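2-(hydroxymethyl)glutarate dehydrogenase (Eubacterium barkeri, PDB 3CKY) catalyses the NAD-dependent interconversion of 2-formylglutarate and (S)-2-hydroxymethylglutarate in nicotinate fermentation, as a homotetramer. Local coordinates at residues S101-L106 / A248-K253. Sequence-based numbering, arbitrary orientation.
Sequences SPSSTL and ALEAGK
The carboxylate of Glu250 presents one flat face to the side chain of Ser101. Ser101 CB sits almost squarely above the central carbon, 3.5 Å from Glu250 CD, and the hydroxyl lies over the OE1 half, with Ser101 OG 2.9 Å from Glu250 OE1 and well above the carboxylate plane. At the periphery, a water donates to the other oxygen, its O atom 2.7 Å from Glu250 OE2, and accepts from the backbone amide of Ser101, with the water O 3.1 Å from Ser101 N. The acid thus meets the side chain of Ser101 directly and its backbone amide through the water. Glu250 spans the gap because CG stands opposite the backbone N (chi1 -174°) and the chain stays extended beyond it. Ser101 occupies the N-cap position of helix 102-114, where its OG is 3.2 Å from Ser104 N; the negative carboxylate is probably favoured beside this helix start, although Glu254, with an oxygen close to OE1, would tend to raise its proton affinity. With an alanine in place of Glu250, Ser101 CB and OG would probably lose the carboxylate face they rest on, and the bridging water this acceptor. Alongside, Pro102 adds a looser apolar touch, its CD 4.3 Å from Ala251 CB. The contact joins the two domains: helix 102-114 links strands 93-96 and 118-125 of the Rossmann-type nucleotide-binding domain, whereas helix 238-255 belongs to the helical C-terminal domain and carries Lys243, a probable NAD-binding residue about 8 Å from Glu250 between side chains. Helix 169-197 packs against Pro102 through Ala172 and Ile175, and against Ala248 through Ile175 and Leu179. Leu194 and Cys198 of a neighbouring subunit cover Ala251 and Pro102, respectively, so this interdomain seam also adjoins a subunit interface of the tetramer.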
# COMPACT_ATOMS: atom_id res chain seq x y z
N SER A 101 16.43 -9.35 -11.74
CA SER A 101 15.46 -10.35 -11.29
C SER A 101 15.88 -11.75 -11.75
O SER A 101 16.55 -11.88 -12.78
CB SER A 101 14.07 -10.03 -11.84
OG SER A 101 14.07 -10.15 -13.25
N PRO A 102 15.51 -12.79 -10.97
CA PRO A 102 15.74 -14.16 -11.40
C PRO A 102 15.24 -14.44 -12.82
O PRO A 102 15.94 -15.10 -13.59
CB PRO A 102 14.94 -14.98 -10.38
CG PRO A 102 14.87 -14.13 -9.16
CD PRO A 102 14.87 -12.71 -9.64
N SER A 103 14.06 -13.94 -13.15
CA SER A 103 13.45 -14.17 -14.47
C SER A 103 14.34 -13.63 -15.59
O SER A 103 14.49 -14.27 -16.62
CB SER A 103 12.07 -13.52 -14.54
OG SER A 103 12.19 -12.11 -14.51
N SER A 104 14.89 -12.43 -15.38
CA SER A 104 15.89 -11.85 -16.29
C SER A 104 16.99 -12.84 -16.62
O SER A 104 17.34 -13.04 -17.79
CB SER A 104 16.50 -10.58 -15.66
OG SER A 104 17.82 -10.32 -16.15
N THR A 105 17.54 -13.45 -15.57
CA THR A 105 18.63 -14.42 -15.71
C THR A 105 18.15 -15.73 -16.35
O THR A 105 18.88 -16.32 -17.15
CB THR A 105 19.31 -14.68 -14.36
OG1 THR A 105 19.95 -13.48 -13.91
CG2 THR A 105 20.36 -15.78 -14.46
N LEU A 106 16.95 -16.19 -16.00
CA LEU A 106 16.40 -17.42 -16.58
C LEU A 106 16.22 -17.29 -18.10
O LEU A 106 16.55 -18.21 -18.85
CB LEU A 106 15.06 -17.81 -15.94
CG LEU A 106 15.02 -18.71 -14.69
CD1 LEU A 106 16.26 -19.58 -14.59
CD2 LEU A 106 14.82 -17.90 -13.43
N ALA A 248 12.65 -6.45 -6.20
CA ALA A 248 11.81 -7.31 -5.39
C ALA A 248 10.37 -7.33 -5.92
O ALA A 248 9.78 -8.40 -6.05
CB ALA A 248 11.84 -6.85 -3.93
N LEU A 249 9.82 -6.17 -6.22
CA LEU A 249 8.47 -6.05 -6.76
C LEU A 249 8.36 -6.70 -8.13
O LEU A 249 7.31 -7.28 -8.46
CB LEU A 249 8.03 -4.59 -6.83
CG LEU A 249 7.88 -3.85 -5.48
CD1 LEU A 249 7.52 -2.38 -5.71
CD2 LEU A 249 6.86 -4.52 -4.58
N GLU A 250 9.41 -6.58 -8.93
CA GLU A 250 9.47 -7.26 -10.23
C GLU A 250 9.42 -8.77 -10.02
O GLU A 250 8.66 -9.47 -10.70
CB GLU A 250 10.74 -6.88 -11.01
CG GLU A 250 10.75 -7.45 -12.42
CD GLU A 250 12.11 -7.42 -13.10
OE1 GLU A 250 12.24 -8.10 -14.15
OE2 GLU A 250 13.04 -6.73 -12.58
N ALA A 251 10.20 -9.27 -9.07
CA ALA A 251 10.16 -10.71 -8.75
C ALA A 251 8.80 -11.14 -8.19
O ALA A 251 8.30 -12.22 -8.51
CB ALA A 251 11.30 -11.11 -7.81
N GLY A 252 8.19 -10.30 -7.35
CA GLY A 252 6.85 -10.58 -6.85
C GLY A 252 5.79 -10.70 -7.94
O GLY A 252 4.94 -11.60 -7.89
N LYS A 253 5.84 -9.79 -8.91
CA LYS A 253 4.92 -9.79 -10.06
C LYS A 253 5.12 -11.04 -10.91
O LYS A 253 4.16 -11.69 -11.28
CB LYS A 253 5.11 -8.52 -10.90
CG LYS A 253 4.44 -8.56 -12.29
CD LYS A 253 4.40 -7.18 -12.97
CE LYS A 253 3.52 -7.20 -14.26
NZ LYS A 253 3.13 -5.82 -14.79
O HOH W 1 15.43 -7.24 -13.72